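Local coordinates for protein mandalate racemase/muconate lactonizing enzyme (Unidentified, PDB 4E4U) that is a putative mandelate racemase/muconate lactonizing enzyme of the enolase superfamily that probably abstracts a proton next to the carboxylate of an acid substrate, its own reaction being unproven, at residues A[139-151]-A[186-198]. Residues are numbered along the deposited sequence; the frame is centred on the assembly and turned at random.
Sequences EYDYDDPDLAAEC and RCELFCRRVREAV
The F190 ring packs against the first turn of helix 145-151. P145 CA sits over its face, 3.7 Å from the ring centroid and 12° off the normal, a CH-pi contact. A148 CB adds to this apolar patch, 3.6 Å from F190 CE2, while the backbone O of D143 comes to the ring edge, 3.4 Å from F190 CE1. P145 CG also touches L189 CD2. One turn on, small residues let the backbones close up: A149 CB packs on R193 O and A197 CB, and the CA atoms of A149 and V194 are 4.3 Å apart.

Two acid–arginine pairs border the apolar patch. In the conformer of R193 described, NH1 donates to the syn side of D146 OD1 (2.7 Å) within a salt bridge; the nearly parallel carboxylate and guanidinium planes are offset, bending N-H...O to 131°. A bend at chi2 brings the R193 chain round to D146, and L189 CD1 lies over one guanidinium face, toward its rim. D143 OD1 and R186 NH1 meet instead through a water, while R186 NE bonds to P167 O.

D144 OD1 N-caps the helix, accepting from D146 N and L147 N.

Segments 145-151 and 186-198, crossing at -30°, belong to neighbouring outer helices of the TIM-like barrel domain; F190 and V194 also reach strand 162-165, which follows helix 145-158 and precedes helix 181-198, and V194 touches strand 203-206.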
ATOM      1  N   GLU A 139      -9.367 -29.512  43.412  1.00 26.01           N
ATOM      2  CA  GLU A 139      -8.431 -28.641  42.709  1.00 26.64           C
ATOM      3  C   GLU A 139      -9.033 -28.193  41.390  1.00 24.93           C
ATOM      4  O   GLU A 139      -9.758 -28.955  40.746  1.00 24.28           O
ATOM      5  CB  GLU A 139      -7.135 -29.392  42.422  1.00 29.16           C
ATOM      6  CG  GLU A 139      -6.529 -30.087  43.628  1.00 32.32           C
ATOM      7  CD  GLU A 139      -5.584 -31.208  43.234  1.00 35.68           C
ATOM      8  OE1 GLU A 139      -5.509 -31.527  42.027  1.00 36.81           O
ATOM      9  OE2 GLU A 139      -4.922 -31.773  44.132  1.00 37.75           O
ATOM     10  N   TYR A 140      -8.737 -26.966  40.979  1.00 24.28           N
ATOM     11  CA  TYR A 140      -9.180 -26.516  39.665  1.00 23.73           C
ATOM     12  C   TYR A 140      -8.489 -27.355  38.592  1.00 24.04           C
ATOM     13  O   TYR A 140      -7.280 -27.586  38.655  1.00 24.16           O
ATOM     14  CB  TYR A 140      -8.915 -25.017  39.471  1.00 24.35           C
ATOM     15  CG  TYR A 140      -9.801 -24.138  40.332  1.00 24.36           C
ATOM     16  CD1 TYR A 140     -11.172 -24.354  40.397  1.00 24.45           C
ATOM     17  CD2 TYR A 140      -9.266 -23.103  41.092  1.00 25.36           C
ATOM     18  CE1 TYR A 140     -11.984 -23.566  41.185  1.00 25.06           C
ATOM     19  CE2 TYR A 140     -10.073 -22.305  41.884  1.00 25.73           C
ATOM     20  CZ  TYR A 140     -11.430 -22.544  41.927  1.00 26.20           C
ATOM     21  OH  TYR A 140     -12.245 -21.760  42.713  1.00 27.40           O
ATOM     22  N   ASP A 141      -9.274 -27.833  37.629  1.00 24.07           N
ATOM     23  CA  ASP A 141      -8.786 -28.733  36.585  1.00 25.17           C
ATOM     24  C   ASP A 141      -9.082 -28.104  35.233  1.00 24.99           C
ATOM     25  O   ASP A 141     -10.246 -27.966  34.849  1.00 26.41           O
ATOM     26  CB  ASP A 141      -9.469 -30.107  36.693  1.00 27.51           C
ATOM     27  CG  ASP A 141      -8.913 -31.139  35.701  1.00 28.83           C
ATOM     28  OD1 ASP A 141      -8.592 -30.786  34.548  1.00 30.29           O
ATOM     29  OD2 ASP A 141      -8.810 -32.322  36.077  1.00 29.56           O
ATOM     30  N   TYR A 142      -8.026 -27.748  34.514  1.00 23.70           N
ATOM     31  CA  TYR A 142      -8.149 -27.076  33.221  1.00 23.70           C
ATOM     32  C   TYR A 142      -7.832 -28.014  32.058  1.00 24.41           C
ATOM     33  O   TYR A 142      -7.664 -27.576  30.922  1.00 24.34           O
ATOM     34  CB  TYR A 142      -7.242 -25.842  33.189  1.00 24.06           C
ATOM     35  CG  TYR A 142      -7.566 -24.867  34.298  1.00 23.87           C
ATOM     36  CD1 TYR A 142      -8.748 -24.137  34.278  1.00 24.27           C
ATOM     37  CD2 TYR A 142      -6.707 -24.693  35.376  1.00 24.64           C
ATOM     38  CE1 TYR A 142      -9.063 -23.253  35.291  1.00 24.65           C
ATOM     39  CE2 TYR A 142      -7.011 -23.809  36.397  1.00 24.86           C
ATOM     40  CZ  TYR A 142      -8.189 -23.091  36.349  1.00 25.15           C
ATOM     41  OH  TYR A 142      -8.503 -22.208  37.358  1.00 25.80           O
ATOM     42  N   ASP A 143      -7.775 -29.308  32.344  1.00 25.84           N
ATOM     43  CA  ASP A 143      -7.365 -30.299  31.356  1.00 27.81           C
ATOM     44  C   ASP A 143      -8.530 -31.149  30.840  1.00 25.94           C
ATOM     45  O   ASP A 143      -8.480 -31.678  29.726  1.00 26.49           O
ATOM     46  CB  ASP A 143      -6.271 -31.186  31.956  1.00 31.64           C
ATOM     47  CG  ASP A 143      -5.934 -32.377  31.084  1.00 35.44           C
ATOM     48  OD1 ASP A 143      -5.289 -32.184  30.031  1.00 36.68           O
ATOM     49  OD2 ASP A 143      -6.304 -33.510  31.461  1.00 37.49           O
ATOM     50  N   ASP A 144      -9.581 -31.261  31.647  1.00 23.06           N
ATOM     51  CA  ASP A 144     -10.696 -32.156  31.357  1.00 22.17           C
ATOM     52  C   ASP A 144     -11.822 -31.418  30.636  1.00 20.28           C
ATOM     53  O   ASP A 144     -12.473 -30.558  31.223  1.00 20.09           O
ATOM     54  CB  ASP A 144     -11.210 -32.740  32.676  1.00 23.85           C
ATOM     55  CG  ASP A 144     -12.201 -33.877  32.484  1.00 26.27           C
ATOM     56  OD1 ASP A 144     -12.988 -33.850  31.517  1.00 26.89           O
ATOM     57  OD2 ASP A 144     -12.199 -34.800  33.323  1.00 28.12           O
ATOM     58  N   PRO A 145     -12.074 -31.764  29.362  1.00 19.45           N
ATOM     59  CA  PRO A 145     -13.101 -31.047  28.593  1.00 19.59           C
ATOM     60  C   PRO A 145     -14.518 -31.294  29.097  1.00 19.75           C
ATOM     61  O   PRO A 145     -15.377 -30.432  28.943  1.00 19.46           O
ATOM     62  CB  PRO A 145     -12.946 -31.615  27.180  1.00 20.46           C
ATOM     63  CG  PRO A 145     -12.320 -32.946  27.367  1.00 20.96           C
ATOM     64  CD  PRO A 145     -11.408 -32.802  28.555  1.00 20.57           C
ATOM     65  N   ASP A 146     -14.763 -32.461  29.683  1.00 20.04           N
ATOM     66  CA  ASP A 146     -16.093 -32.774  30.190  1.00 21.44           C
ATOM     67  C   ASP A 146     -16.401 -32.017  31.484  1.00 20.83           C
ATOM     68  O   ASP A 146     -17.530 -31.567  31.688  1.00 20.67           O
ATOM     69  CB  ASP A 146     -16.254 -34.285  30.357  1.00 24.34           C
ATOM     70  CG  ASP A 146     -16.211 -35.016  29.027  1.00 27.01           C
ATOM     71  OD1 ASP A 146     -16.890 -34.567  28.079  1.00 27.62           O
ATOM     72  OD2 ASP A 146     -15.490 -36.031  28.926  1.00 29.60           O
ATOM     73  N   LEU A 147     -15.400 -31.861  32.350  1.00 20.86           N
ATOM     74  CA  LEU A 147     -15.556 -31.023  33.538  1.00 19.93           C
ATOM     75  C   LEU A 147     -15.802 -29.575  33.130  1.00 18.39           C
ATOM     76  O   LEU A 147     -16.621 -28.886  33.737  1.00 19.36           O
ATOM     77  CB  LEU A 147     -14.322 -31.091  34.438  1.00 21.07           C
ATOM     78  CG  LEU A 147     -14.153 -32.293  35.358  1.00 22.62           C
ATOM     79  CD1 LEU A 147     -12.871 -32.134  36.147  1.00 23.57           C
ATOM     80  CD2 LEU A 147     -15.349 -32.429  36.295  1.00 22.80           C
ATOM     81  N   ALA A 148     -15.080 -29.113  32.110  1.00 17.43           N
ATOM     82  CA  ALA A 148     -15.285 -27.766  31.587  1.00 16.47           C
ATOM     83  C   ALA A 148     -16.720 -27.613  31.080  1.00 16.63           C
ATOM     84  O   ALA A 148     -17.389 -26.619  31.374  1.00 16.55           O
ATOM     85  CB  ALA A 148     -14.285 -27.461  30.480  1.00 16.74           C
ATOM     86  N   ALA A 149     -17.191 -28.599  30.322  1.00 16.33           N
ATOM     87  CA  ALA A 149     -18.535 -28.552  29.762  1.00 16.92           C
ATOM     88  C   ALA A 149     -19.593 -28.505  30.864  1.00 17.27           C
ATOM     89  O   ALA A 149     -20.554 -27.734  30.780  1.00 17.36           O
ATOM     90  CB  ALA A 149     -18.770 -29.737  28.837  1.00 17.36           C
ATOM     91  N   GLU A 150     -19.418 -29.335  31.891  1.00 17.11           N
ATOM     92  CA  GLU A 150     -20.340 -29.369  33.022  1.00 18.46           C
ATOM     93  C   GLU A 150     -20.374 -28.011  33.715  1.00 17.29           C
ATOM     94  O   GLU A 150     -21.443 -27.502  34.062  1.00 17.46           O
ATOM     95  CB  GLU A 150     -19.915 -30.456  34.010  1.00 21.67           C
ATOM     96  CG  GLU A 150     -20.712 -30.485  35.305  1.00 25.87           C
ATOM     97  CD  GLU A 150     -20.235 -31.560  36.261  1.00 29.15           C
ATOM     98  OE1 GLU A 150     -19.034 -31.572  36.605  1.00 30.39           O
ATOM     99  OE2 GLU A 150     -21.069 -32.394  36.669  1.00 30.90           O
ATOM    100  N   CYS A 151     -19.198 -27.427  33.903  1.00 16.68           N
ATOM    101  CA  CYS A 151     -19.086 -26.116  34.521  1.00 17.25           C
ATOM    102  C   CYS A 151     -19.769 -25.047  33.664  1.00 16.84           C
ATOM    103  O   CYS A 151     -20.464 -24.172  34.181  1.00 17.39           O
ATOM    104  CB  CYS A 151     -17.609 -25.783  34.736  1.00 18.00           C
ATOM    105  SG  CYS A 151     -17.283 -24.167  35.458  1.00 20.47           S
ATOM    106  N   ARG A 186      -7.007 -31.141  21.440  1.00 13.75           N
ATOM    107  CA  ARG A 186      -7.625 -30.857  22.730  1.00 14.11           C
ATOM    108  C   ARG A 186      -8.394 -29.539  22.682  1.00 13.33           C
ATOM    109  O   ARG A 186      -9.487 -29.431  23.235  1.00 13.80           O
ATOM    110  CB  ARG A 186      -6.571 -30.824  23.838  1.00 14.08           C
ATOM    111  CG  ARG A 186      -7.138 -30.532  25.211  1.00 14.00           C
ATOM    112  CD  ARG A 186      -6.054 -30.607  26.264  1.00 15.13           C
ATOM    113  NE  ARG A 186      -5.125 -29.485  26.149  1.00 15.71           N
ATOM    114  CZ  ARG A 186      -3.834 -29.537  26.465  1.00 17.14           C
ATOM    115  NH1 ARG A 186      -3.280 -30.669  26.883  1.00 19.16           N
ATOM    116  NH2 ARG A 186      -3.084 -28.455  26.347  1.00 17.01           N
ATOM    117  N   CYS A 187      -7.829 -28.539  22.012  1.00 13.37           N
ATOM    118  CA  CYS A 187      -8.497 -27.244  21.887  1.00 13.13           C
ATOM    119  C   CYS A 187      -9.839 -27.402  21.185  1.00 13.37           C
ATOM    120  O   CYS A 187     -10.858 -26.852  21.618  1.00 13.67           O
ATOM    121  CB  CYS A 187      -7.631 -26.254  21.103  1.00 13.73           C
ATOM    122  SG  CYS A 187      -6.154 -25.703  21.967  1.00 14.54           S
ATOM    123  N   GLU A 188      -9.833 -28.180  20.108  1.00 13.93           N
ATOM    124  CA  GLU A 188     -11.036 -28.452  19.341  1.00 16.03           C
ATOM    125  C   GLU A 188     -12.056 -29.216  20.190  1.00 15.23           C
ATOM    126  O   GLU A 188     -13.254 -28.915  20.157  1.00 16.48           O
ATOM    127  CB  GLU A 188     -10.668 -29.264  18.100  1.00 20.23           C
ATOM    128  CG  GLU A 188     -11.467 -28.918  16.882  1.00 22.69           C
ATOM    129  CD  GLU A 188     -11.084 -29.748  15.675  1.00 22.28           C
ATOM    130  OE1 GLU A 188      -9.870 -29.984  15.433  1.00 20.13           O
ATOM    131  OE2 GLU A 188     -12.013 -30.153  14.958  1.00 24.77           O
ATOM    132  N   LEU A 189     -11.579 -30.205  20.946  1.00 14.82           N
ATOM    133  CA  LEU A 189     -12.451 -31.029  21.784  1.00 15.50           C
ATOM    134  C   LEU A 189     -13.116 -30.222  22.899  1.00 14.79           C
ATOM    135  O   LEU A 189     -14.291 -30.434  23.202  1.00 15.59           O
ATOM    136  CB  LEU A 189     -11.680 -32.212  22.369  1.00 17.29           C
ATOM    137  CG  LEU A 189     -12.532 -33.200  23.164  1.00 18.89           C
ATOM    138  CD1 LEU A 189     -13.643 -33.775  22.292  1.00 20.62           C
ATOM    139  CD2 LEU A 189     -11.672 -34.313  23.729  1.00 19.73           C
ATOM    140  N   PHE A 190     -12.373 -29.303  23.514  1.00 14.51           N
ATOM    141  CA  PHE A 190     -12.967 -28.414  24.509  1.00 15.10           C
ATOM    142  C   PHE A 190     -14.107 -27.615  23.893  1.00 14.40           C
ATOM    143  O   PHE A 190     -15.193 -27.518  24.472  1.00 14.85           O
ATOM    144  CB  PHE A 190     -11.926 -27.459  25.091  1.00 15.51           C
ATOM    145  CG  PHE A 190     -11.323 -27.926  26.384  1.00 15.97           C
ATOM    146  CD1 PHE A 190     -10.408 -28.976  26.405  1.00 16.85           C
ATOM    147  CD2 PHE A 190     -11.650 -27.301  27.577  1.00 16.66           C
ATOM    148  CE1 PHE A 190      -9.837 -29.398  27.600  1.00 17.98           C
ATOM    149  CE2 PHE A 190     -11.093 -27.720  28.775  1.00 17.24           C
ATOM    150  CZ  PHE A 190     -10.185 -28.771  28.789  1.00 17.61           C
ATOM    151  N   CYS A 191     -13.873 -27.046  22.715  1.00 14.48           N
ATOM    152  CA  CYS A 191     -14.924 -26.275  22.062  1.00 14.70           C
ATOM    153  C   CYS A 191     -16.130 -27.149  21.742  1.00 14.99           C
ATOM    154  O   CYS A 191     -17.273 -26.738  21.943  1.00 15.78           O
ATOM    155  CB  CYS A 191     -14.408 -25.574  20.803  1.00 14.92           C
ATOM    156  SG  CYS A 191     -13.301 -24.210  21.166  1.00 15.72           S
ATOM    157  N   ARG A 192     -15.875 -28.363  21.263  1.00 14.78           N
ATOM    158  CA  ARG A 192     -16.956 -29.270  20.912  1.00 15.93           C
ATOM    159  C   ARG A 192     -17.812 -29.600  22.131  1.00 15.82           C
ATOM    160  O   ARG A 192     -19.045 -29.515  22.077  1.00 17.01           O
ATOM    161  CB  ARG A 192     -16.393 -30.556  20.313  1.00 17.28           C
ATOM    162  CG  ARG A 192     -17.466 -31.520  19.857  1.00 20.34           C
ATOM    163  CD  ARG A 192     -16.860 -32.785  19.268  1.00 23.98           C
ATOM    164  NE  ARG A 192     -17.891 -33.732  18.855  1.00 28.38           N
ATOM    165  CZ  ARG A 192     -18.325 -33.860  17.605  1.00 32.09           C
ATOM    166  NH1 ARG A 192     -17.812 -33.104  16.642  1.00 33.94           N
ATOM    167  NH2 ARG A 192     -19.269 -34.745  17.314  1.00 33.26           N
ATOM    168  N   ARG A 193     -17.155 -29.971  23.225  0.59 15.61           N
ATOM    169  CA  ARG A 193     -17.870 -30.375  24.433  0.59 16.06           C
ATOM    170  C   ARG A 193     -18.593 -29.211  25.104  0.59 15.73           C
ATOM    171  O   ARG A 193     -19.723 -29.365  25.562  0.59 15.74           O
ATOM    172  CB  ARG A 193     -16.922 -31.060  25.420  0.59 17.36           C
ATOM    173  CG  ARG A 193     -16.336 -32.371  24.909  0.59 18.86           C
ATOM    174  CD  ARG A 193     -17.387 -33.468  24.796  0.59 21.03           C
ATOM    175  NE  ARG A 193     -16.866 -34.628  24.076  0.59 22.75           N
ATOM    176  CZ  ARG A 193     -16.011 -35.514  24.584  0.59 25.26           C
ATOM    177  NH1 ARG A 193     -15.561 -35.384  25.827  0.59 26.13           N
ATOM    178  NH2 ARG A 193     -15.598 -36.536  23.845  0.59 26.40           N
ATOM    179  N   VAL A 194     -17.944 -28.052  25.168  1.00 15.17           N
ATOM    180  CA  VAL A 194     -18.576 -26.877  25.764  1.00 14.83           C
ATOM    181  C   VAL A 194     -19.758 -26.415  24.904  1.00 14.87           C
ATOM    182  O   VAL A 194     -20.826 -26.129  25.437  1.00 15.15           O
ATOM    183  CB  VAL A 194     -17.585 -25.723  26.045  1.00 14.55           C
ATOM    184  CG1 VAL A 194     -18.328 -24.513  26.598  1.00 15.21           C
ATOM    185  CG2 VAL A 194     -16.518 -26.174  27.039  1.00 15.05           C
ATOM    186  N   ARG A 195     -19.581 -26.369  23.582  1.00 14.71           N
ATOM    187  CA  ARG A 195     -20.698 -26.032  22.698  1.00 14.95           C
ATOM    188  C   ARG A 195     -21.880 -26.985  22.893  1.00 16.07           C
ATOM    189  O   ARG A 195     -23.025 -26.540  22.949  1.00 17.11           O
ATOM    190  CB  ARG A 195     -20.275 -26.001  21.226  1.00 14.46           C
ATOM    191  CG  ARG A 195     -21.446 -25.810  20.259  1.00 14.97           C
ATOM    192  CD  ARG A 195     -22.154 -24.471  20.465  1.00 14.84           C
ATOM    193  NE  ARG A 195     -21.349 -23.358  19.969  1.00 13.97           N
ATOM    194  CZ  ARG A 195     -21.264 -22.165  20.557  1.00 13.51           C
ATOM    195  NH1 ARG A 195     -21.941 -21.920  21.676  1.00 13.99           N
ATOM    196  NH2 ARG A 195     -20.499 -21.218  20.028  1.00 13.74           N
ATOM    197  N   GLU A 196     -21.607 -28.286  23.005  1.00 16.69           N
ATOM    198  CA  GLU A 196     -22.674 -29.266  23.236  1.00 18.71           C
ATOM    199  C   GLU A 196     -23.432 -28.942  24.522  1.00 18.44           C
ATOM    200  O   GLU A 196     -24.655 -29.055  24.582  1.00 20.12           O
ATOM    201  CB  GLU A 196     -22.105 -30.689  23.316  1.00 22.21           C
ATOM    202  CG  GLU A 196     -23.147 -31.764  23.626  1.00 26.60           C
ATOM    203  CD  GLU A 196     -22.557 -33.165  23.786  1.00 30.78           C
ATOM    204  OE1 GLU A 196     -21.405 -33.295  24.263  1.00 31.72           O
ATOM    205  OE2 GLU A 196     -23.260 -34.142  23.438  1.00 33.49           O
ATOM    206  N   ALA A 197     -22.697 -28.517  25.543  1.00 17.59           N
ATOM    207  CA  ALA A 197     -23.287 -28.247  26.850  1.00 17.60           C
ATOM    208  C   ALA A 197     -24.101 -26.951  26.900  1.00 16.97           C
ATOM    209  O   ALA A 197     -25.091 -26.881  27.623  1.00 18.39           O
ATOM    210  CB  ALA A 197     -22.203 -28.231  27.920  1.00 18.39           C
ATOM    211  N   VAL A 198     -23.691 -25.931  26.150  1.00 16.70           N
ATOM    212  CA  VAL A 198     -24.353 -24.631  26.234  1.00 16.16           C
ATOM    213  C   VAL A 198     -25.270 -24.324  25.054  1.00 16.10           C
ATOM    214  O   VAL A 198     -26.090 -23.406  25.132  1.00 16.46           O
ATOM    215  CB  VAL A 198     -23.348 -23.457  26.421  1.00 16.07           C
ATOM    216  CG1 VAL A 198     -22.454 -23.714  27.627  1.00 16.73           C
ATOM    217  CG2 VAL A 198     -22.511 -23.220  25.152  1.00 15.30           C
TER
HETATM  218  O   HOH W   1      -4.559 -33.353  27.318  1.00 33.75           O